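Local atomic coordinates of spore germination protein B3 (Bacillus subtilis subsp. subtilis, PDB entry 3N54), a protein that takes part in the spore's germination response to the mixture of L-asparagine, glucose, fructose and potassium ions, as a lipoprotein of the cell membrane. Residues L204-M208 against I249-T253; F280-E285 against Y336-F340. All blocks are in the same frame, centred on the assembly; numbering follows the deposited sequence.

Contact 1: L204-M208 against I249-T253; sequences LSWVM and ISVKT
Val207 and Val251 mark the closest backbone approach, their CA atoms 6.3 Å apart, where helix 198-208 passes over strand 245-258. The two short axes run nearly perpendicular, at 99°, and the strand sends alternate residues, Ile249, Val251 and Thr253, up at the helix. Beta-branched side chains suit this face because they are short and stiff. Val207 CG1 rests on Ile249 CG2 at 3.8 Å, and Val251 CG2 comes within 3.7 Å of Val207 O, an oxygen that also takes a hydrogen bond with Thr234 OG1 of the adjoining strand. The other branch of Val251, CG1, approaches Trp206 CD1. With CG anti to the backbone N (chi1 -163°), the indole swings out from the helix to Thr253, whose side chain it meets at about a right angle. There NE1 donates to Thr253 OG1 over 3.1 Å in a nearly straight bond (164°) lying almost in the ring plane, while Thr253 CG2 packs near the same nitrogen. Thr253 OG1 is also hydrogen-bonded to Ser232, so this buried hydroxyl is tied to both the indole and the neighbouring strand. The arrangement is that of an alpha/beta layer, a helix laid across one face of the mixed sheet in the C-terminal domain of the GerABKC family.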
ATOM      1  N   LEU A 204       0.331 -11.144  -8.144  1.00 41.54           N
ATOM      2  CA  LEU A 204       1.627 -10.475  -8.168  1.00 42.65           C
ATOM      3  C   LEU A 204       2.509 -10.992  -7.044  1.00 44.09           C
ATOM      4  O   LEU A 204       3.676 -11.318  -7.257  1.00 45.26           O
ATOM      5  CB  LEU A 204       1.438  -8.960  -8.054  1.00 42.01           C
ATOM      6  CG  LEU A 204       2.635  -8.080  -8.391  1.00 42.96           C
ATOM      7  CD1 LEU A 204       3.200  -8.420  -9.769  1.00 42.54           C
ATOM      8  CD2 LEU A 204       2.221  -6.611  -8.305  1.00 42.14           C
ATOM      9  N   SER A 205       1.936 -11.097  -5.852  1.00 44.82           N
ATOM     10  CA  SER A 205       2.659 -11.607  -4.689  1.00 46.84           C
ATOM     11  C   SER A 205       3.101 -13.063  -4.856  1.00 48.75           C
ATOM     12  O   SER A 205       4.153 -13.457  -4.347  1.00 50.49           O
ATOM     13  CB  SER A 205       1.788 -11.490  -3.440  1.00 47.15           C
ATOM     14  OG  SER A 205       2.483 -11.979  -2.302  1.00 50.99           O
ATOM     15  N   TRP A 206       2.283 -13.851  -5.559  1.00 48.79           N
ATOM     16  CA  TRP A 206       2.546 -15.270  -5.806  1.00 50.80           C
ATOM     17  C   TRP A 206       3.763 -15.439  -6.698  1.00 52.11           C
ATOM     18  O   TRP A 206       4.671 -16.216  -6.394  1.00 54.69           O
ATOM     19  CB  TRP A 206       1.327 -15.911  -6.484  1.00 50.33           C
ATOM     20  CG  TRP A 206       1.242 -17.416  -6.460  1.00 52.71           C
ATOM     21  CD1 TRP A 206       2.260 -18.315  -6.616  1.00 55.55           C
ATOM     22  CD2 TRP A 206       0.043 -18.191  -6.336  1.00 53.21           C
ATOM     23  NE1 TRP A 206       1.768 -19.600  -6.566  1.00 57.39           N
ATOM     24  CE2 TRP A 206       0.413 -19.550  -6.393  1.00 55.48           C
ATOM     25  CE3 TRP A 206      -1.307 -17.865  -6.165  1.00 51.97           C
ATOM     26  CZ2 TRP A 206      -0.518 -20.582  -6.286  1.00 57.68           C
ATOM     27  CZ3 TRP A 206      -2.234 -18.893  -6.061  1.00 53.40           C
ATOM     28  CH2 TRP A 206      -1.835 -20.237  -6.124  1.00 56.13           C
ATOM     29  N   VAL A 207       3.765 -14.713  -7.809  1.00 51.03           N
ATOM     30  CA  VAL A 207       4.837 -14.796  -8.794  1.00 52.68           C
ATOM     31  C   VAL A 207       6.150 -14.222  -8.246  1.00 54.25           C
ATOM     32  O   VAL A 207       7.221 -14.753  -8.531  1.00 56.67           O
ATOM     33  CB  VAL A 207       4.436 -14.087 -10.108  1.00 51.28           C
ATOM     34  CG1 VAL A 207       5.579 -14.105 -11.114  1.00 53.19           C
ATOM     35  CG2 VAL A 207       3.197 -14.755 -10.710  1.00 51.18           C
ATOM     36  N   MET A 208       6.061 -13.160  -7.446  1.00 53.35           N
ATOM     37  CA  MET A 208       7.248 -12.538  -6.856  1.00 54.93           C
ATOM     38  C   MET A 208       7.796 -13.309  -5.654  1.00 57.63           C
ATOM     39  O   MET A 208       8.894 -13.019  -5.189  1.00 59.13           O
ATOM     40  CB  MET A 208       6.949 -11.092  -6.451  1.00 53.06           C
ATOM     41  CG  MET A 208       6.601 -10.186  -7.624  1.00 51.87           C
ATOM     42  SD  MET A 208       7.888 -10.091  -8.879  1.00 54.87           S
ATOM     43  CE  MET A 208       9.212  -9.358  -7.919  1.00 54.38           C
ATOM     44  N   ILE A 249      11.527 -15.667 -14.701  1.00 73.77           N
ATOM     45  CA  ILE A 249      10.951 -15.921 -13.394  1.00 71.24           C
ATOM     46  C   ILE A 249      10.489 -17.365 -13.299  1.00 72.60           C
ATOM     47  O   ILE A 249       9.727 -17.842 -14.142  1.00 72.38           O
ATOM     48  CB  ILE A 249       9.764 -14.986 -13.119  1.00 66.73           C
ATOM     49  CG1 ILE A 249      10.231 -13.527 -13.155  1.00 65.59           C
ATOM     50  CG2 ILE A 249       9.117 -15.327 -11.781  1.00 65.03           C
ATOM     51  CD1 ILE A 249       9.177 -12.523 -12.726  1.00 61.79           C
ATOM     52  N   SER A 250      10.960 -18.050 -12.266  1.00 74.25           N
ATOM     53  CA  SER A 250      10.606 -19.431 -12.009  1.00 76.52           C
ATOM     54  C   SER A 250       9.766 -19.474 -10.748  1.00 74.08           C
ATOM     55  O   SER A 250      10.145 -18.893  -9.738  1.00 73.81           O
ATOM     56  CB  SER A 250      11.866 -20.276 -11.836  1.00 81.84           C
ATOM     57  OG  SER A 250      11.545 -21.643 -11.657  1.00 85.01           O
ATOM     58  N   VAL A 251       8.619 -20.143 -10.809  1.00 73.09           N
ATOM     59  CA  VAL A 251       7.735 -20.273  -9.659  1.00 71.19           C
ATOM     60  C   VAL A 251       7.503 -21.750  -9.375  1.00 74.56           C
ATOM     61  O   VAL A 251       7.039 -22.492 -10.241  1.00 75.65           O
ATOM     62  CB  VAL A 251       6.371 -19.569  -9.893  1.00 66.97           C
ATOM     63  CG1 VAL A 251       5.429 -19.813  -8.726  1.00 65.58           C
ATOM     64  CG2 VAL A 251       6.566 -18.078 -10.113  1.00 63.46           C
ATOM     65  N   LYS A 252       7.855 -22.174  -8.165  1.00 76.68           N
ATOM     66  CA  LYS A 252       7.620 -23.535  -7.713  1.00 80.38           C
ATOM     67  C   LYS A 252       6.710 -23.467  -6.497  1.00 78.85           C
ATOM     68  O   LYS A 252       7.061 -22.850  -5.493  1.00 78.30           O
ATOM     69  CB  LYS A 252       8.937 -24.234  -7.375  1.00 85.67           C
ATOM     70  CG  LYS A 252       9.798 -24.546  -8.592  1.00 88.67           C
ATOM     71  CD  LYS A 252      11.022 -25.380  -8.220  1.00 95.27           C
ATOM     72  CE  LYS A 252      11.760 -25.870  -9.460  1.00 99.14           C
ATOM     73  NZ  LYS A 252      12.880 -26.798  -9.124  1.00106.19           N
ATOM     74  N   THR A 253       5.541 -24.091  -6.599  1.00 78.61           N
ATOM     75  CA  THR A 253       4.541 -24.045  -5.542  1.00 77.61           C
ATOM     76  C   THR A 253       3.992 -25.434  -5.238  1.00 81.72           C
ATOM     77  O   THR A 253       3.672 -26.193  -6.150  1.00 82.95           O
ATOM     78  CB  THR A 253       3.358 -23.137  -5.943  1.00 72.73           C
ATOM     79  OG1 THR A 253       3.853 -21.901  -6.474  1.00 69.29           O
ATOM     80  CG2 THR A 253       2.451 -22.856  -4.750  1.00 71.27           C
TER

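Contact 2: F280-E285 against Y336-F340; sequences FEKKLE and YDISF
Glu281 and Ile338 bring helix 271-299 and strand 333-342 closest, with their CA atoms 5.7 Å apart, in a helix-on-sheet packing at an edge strand of the C-terminal domain's mixed sheet. The short axes lie 8.0 Å apart and run roughly antiparallel, at 142°.

The apolar part is built from side chains that the strand turns toward the helix. Phe340 lays one ring face under the helix backbone at Phe280 and Glu281, while Phe280 CB meets Phe340 CD2 at 3.5 Å and Leu284 CD2 arrives in the plane of the Phe340 ring, at the edge formed by CE1 and CZ. A flat ring suits this place because it can lie beneath the helix and still offer its rim to a leucine. The same CD2 also packs on CD1 and CG2 of Ile338. Ile338 sends CG2 to the methylene CG of Glu281 and reaches CD1 to within 3.7 Å of Glu285 N, fitting its slender branch against the helix turn. The rings of both Phe280 and Phe340 meet Phe227, which extends the aromatic cluster into the sheet.

Both glutamates are partly exposed. The Glu285 carboxylate lies alongside Tyr336 in simple contact, OE2 3.7 Å from Tyr336 CB, with the carboxylate and ring planes almost perpendicular. Glu281 suits its place by combining an apolar stem, whose CG also lies 3.6 Å from Phe340 CD1, with a chain long enough to bring its carboxylate to the strand. Glu281 OE1 sits 3.3 Å from Ile338 O without a hydrogen bond, since both are acceptors. The one hydrogen bond across these segments belongs to Glu281 OE2, which accepts the backbone N-H of Phe340 at 2.8 Å and 178°, on the anti side of the carboxylate and 27° out of its plane.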
ATOM      1  N   PHE A 280      -3.799 -24.902 -13.414  1.00 59.51           N
ATOM      2  CA  PHE A 280      -3.489 -23.895 -12.399  1.00 57.04           C
ATOM      3  C   PHE A 280      -2.293 -23.041 -12.817  1.00 56.13           C
ATOM      4  O   PHE A 280      -2.304 -21.826 -12.647  1.00 53.56           O
ATOM      5  CB  PHE A 280      -3.177 -24.546 -11.048  1.00 58.79           C
ATOM      6  CG  PHE A 280      -4.339 -25.272 -10.424  1.00 59.46           C
ATOM      7  CD1 PHE A 280      -5.526 -24.609 -10.150  1.00 56.90           C
ATOM      8  CD2 PHE A 280      -4.224 -26.607 -10.058  1.00 62.84           C
ATOM      9  CE1 PHE A 280      -6.591 -25.273  -9.559  1.00 58.51           C
ATOM     10  CE2 PHE A 280      -5.282 -27.276  -9.461  1.00 64.12           C
ATOM     11  CZ  PHE A 280      -6.470 -26.608  -9.213  1.00 61.96           C
ATOM     12  N   GLU A 281      -1.263 -23.692 -13.353  1.00 58.89           N
ATOM     13  CA  GLU A 281      -0.049 -23.010 -13.812  1.00 58.86           C
ATOM     14  C   GLU A 281      -0.353 -21.982 -14.888  1.00 56.58           C
ATOM     15  O   GLU A 281       0.088 -20.835 -14.797  1.00 54.95           O
ATOM     16  CB  GLU A 281       0.961 -24.021 -14.361  1.00 62.96           C
ATOM     17  CG  GLU A 281       1.680 -24.840 -13.299  1.00 65.80           C
ATOM     18  CD  GLU A 281       2.272 -26.135 -13.848  1.00 70.76           C
ATOM     19  OE1 GLU A 281       2.395 -26.277 -15.085  1.00 71.85           O
ATOM     20  OE2 GLU A 281       2.612 -27.017 -13.036  1.00 73.51           O
ATOM     21  N   LYS A 282      -1.101 -22.400 -15.905  1.00 57.02           N
ATOM     22  CA  LYS A 282      -1.462 -21.516 -17.014  1.00 55.74           C
ATOM     23  C   LYS A 282      -2.294 -20.325 -16.547  1.00 52.16           C
ATOM     24  O   LYS A 282      -2.134 -19.220 -17.061  1.00 50.89           O
ATOM     25  CB  LYS A 282      -2.212 -22.282 -18.110  1.00 57.48           C
ATOM     26  CG  LYS A 282      -1.323 -23.152 -18.994  1.00 61.90           C
ATOM     27  CD  LYS A 282      -2.136 -23.830 -20.100  1.00 64.75           C
ATOM     28  CE  LYS A 282      -1.243 -24.385 -21.196  1.00 69.15           C
ATOM     29  NZ  LYS A 282      -2.024 -24.944 -22.335  1.00 71.10           N
ATOM     30  N   LYS A 283      -3.178 -20.550 -15.578  1.00 50.96           N
ATOM     31  CA  LYS A 283      -4.004 -19.471 -15.041  1.00 48.22           C
ATOM     32  C   LYS A 283      -3.141 -18.410 -14.356  1.00 46.69           C
ATOM     33  O   LYS A 283      -3.303 -17.220 -14.607  1.00 45.15           O
ATOM     34  CB  LYS A 283      -5.069 -20.002 -14.072  1.00 47.94           C
ATOM     35  CG  LYS A 283      -5.859 -18.893 -13.385  1.00 45.34           C
ATOM     36  CD  LYS A 283      -7.115 -19.404 -12.716  1.00 45.30           C
ATOM     37  CE  LYS A 283      -7.760 -18.314 -11.861  1.00 44.08           C
ATOM     38  NZ  LYS A 283      -7.941 -17.020 -12.584  1.00 41.89           N
ATOM     39  N   LEU A 284      -2.219 -18.840 -13.502  1.00 47.39           N
ATOM     40  CA  LEU A 284      -1.332 -17.895 -12.826  1.00 46.46           C
ATOM     41  C   LEU A 284      -0.572 -17.070 -13.861  1.00 46.44           C
ATOM     42  O   LEU A 284      -0.432 -15.851 -13.719  1.00 45.13           O
ATOM     43  CB  LEU A 284      -0.350 -18.622 -11.896  1.00 47.98           C
ATOM     44  CG  LEU A 284       0.551 -17.751 -11.015  1.00 47.28           C
ATOM     45  CD1 LEU A 284      -0.274 -16.906 -10.061  1.00 45.11           C
ATOM     46  CD2 LEU A 284       1.543 -18.604 -10.224  1.00 49.13           C
ATOM     47  N   GLU A 285      -0.099 -17.740 -14.906  1.00 48.44           N
ATOM     48  CA  GLU A 285       0.668 -17.079 -15.952  1.00 49.48           C
ATOM     49  C   GLU A 285      -0.133 -15.998 -16.665  1.00 48.02           C
ATOM     50  O   GLU A 285       0.343 -14.877 -16.820  1.00 47.39           O
ATOM     51  CB  GLU A 285       1.182 -18.088 -16.981  1.00 52.66           C
ATOM     52  CG  GLU A 285       2.050 -17.438 -18.043  1.00 54.96           C
ATOM     53  CD  GLU A 285       2.877 -18.429 -18.825  1.00 59.75           C
ATOM     54  OE1 GLU A 285       2.388 -19.541 -19.108  1.00 63.31           O
ATOM     55  OE2 GLU A 285       4.019 -18.083 -19.174  1.00 62.94           O
ATOM     56  N   TYR A 336       8.052 -16.781 -17.992  1.00 64.40           N
ATOM     57  CA  TYR A 336       7.676 -17.467 -16.767  1.00 64.32           C
ATOM     58  C   TYR A 336       7.835 -18.973 -16.891  1.00 64.93           C
ATOM     59  O   TYR A 336       7.614 -19.543 -17.954  1.00 65.24           O
ATOM     60  CB  TYR A 336       6.227 -17.127 -16.403  1.00 63.97           C
ATOM     61  CG  TYR A 336       5.959 -15.642 -16.330  1.00 62.40           C
ATOM     62  CD1 TYR A 336       6.096 -14.946 -15.133  1.00 60.99           C
ATOM     63  CD2 TYR A 336       5.589 -14.927 -17.462  1.00 60.99           C
ATOM     64  CE1 TYR A 336       5.861 -13.576 -15.064  1.00 59.79           C
ATOM     65  CE2 TYR A 336       5.352 -13.561 -17.402  1.00 60.30           C
ATOM     66  CZ  TYR A 336       5.489 -12.891 -16.200  1.00 59.43           C
ATOM     67  OH  TYR A 336       5.254 -11.537 -16.142  1.00 58.40           O
ATOM     68  N   ASP A 337       8.234 -19.605 -15.793  1.00 65.49           N
ATOM     69  CA  ASP A 337       8.308 -21.050 -15.706  1.00 65.97           C
ATOM     70  C   ASP A 337       7.607 -21.418 -14.409  1.00 66.18           C
ATOM     71  O   ASP A 337       8.194 -21.357 -13.330  1.00 66.37           O
ATOM     72  CB  ASP A 337       9.761 -21.531 -15.732  1.00 66.22           C
ATOM     73  CG  ASP A 337       9.882 -23.051 -15.744  1.00 66.91           C
ATOM     74  OD1 ASP A 337      10.887 -23.554 -16.290  1.00 68.82           O
ATOM     75  OD2 ASP A 337       8.986 -23.748 -15.219  1.00 66.91           O
ATOM     76  N   ILE A 338       6.338 -21.787 -14.521  1.00 66.44           N
ATOM     77  CA  ILE A 338       5.517 -22.054 -13.353  1.00 66.70           C
ATOM     78  C   ILE A 338       5.290 -23.551 -13.204  1.00 67.32           C
ATOM     79  O   ILE A 338       4.853 -24.212 -14.142  1.00 67.51           O
ATOM     80  CB  ILE A 338       4.175 -21.305 -13.452  1.00 66.50           C
ATOM     81  CG1 ILE A 338       4.429 -19.817 -13.718  1.00 66.30           C
ATOM     82  CG2 ILE A 338       3.369 -21.496 -12.189  1.00 65.90           C
ATOM     83  CD1 ILE A 338       3.183 -18.973 -13.772  1.00 66.73           C
ATOM     84  N   SER A 339       5.592 -24.075 -12.020  1.00 68.07           N
ATOM     85  CA  SER A 339       5.455 -25.494 -11.738  1.00 68.73           C
ATOM     86  C   SER A 339       4.702 -25.711 -10.432  1.00 69.26           C
ATOM     87  O   SER A 339       5.175 -25.338  -9.360  1.00 69.24           O
ATOM     88  CB  SER A 339       6.835 -26.152 -11.668  1.00 68.84           C
ATOM     89  OG  SER A 339       6.725 -27.543 -11.414  1.00 69.27           O
ATOM     90  N   PHE A 340       3.522 -26.308 -10.537  1.00 70.05           N
ATOM     91  CA  PHE A 340       2.677 -26.582  -9.383  1.00 70.76           C
ATOM     92  C   PHE A 340       2.767 -28.064  -9.056  1.00 71.67           C
ATOM     93  O   PHE A 340       3.022 -28.884  -9.937  1.00 71.72           O
ATOM     94  CB  PHE A 340       1.222 -26.197  -9.680  1.00 70.70           C
ATOM     95  CG  PHE A 340       0.909 -24.728  -9.494  1.00 70.14           C
ATOM     96  CD1 PHE A 340       1.827 -23.734  -9.830  1.00 69.83           C
ATOM     97  CD2 PHE A 340      -0.340 -24.342  -9.029  1.00 69.74           C
ATOM     98  CE1 PHE A 340       1.512 -22.394  -9.664  1.00 69.75           C
ATOM     99  CE2 PHE A 340      -0.659 -23.003  -8.869  1.00 69.60           C
ATOM    100  CZ  PHE A 340       0.268 -22.030  -9.188  1.00 69.60           C
TER

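Contacts 1 and 2 place two helices on one sheet of the C-terminal domain, whose strands 245-258 and 333-342 are parallel neighbours joined by backbone bonds such as Val251 O to Ser339 N. Contact 1 is the buried one, and its polar link is between side chains, indole to hydroxyl. Contact 2 is larger and only partly buried: its apolar side faces the core, but its rim carries carboxylates, one of which binds the backbone of the outermost strand. The two meet inside, where Trp206 packs its CZ2 against Phe340 CZ, the rings nearly parallel, and its CD1 against Leu284 CD2, making one continuous hydrophobic core.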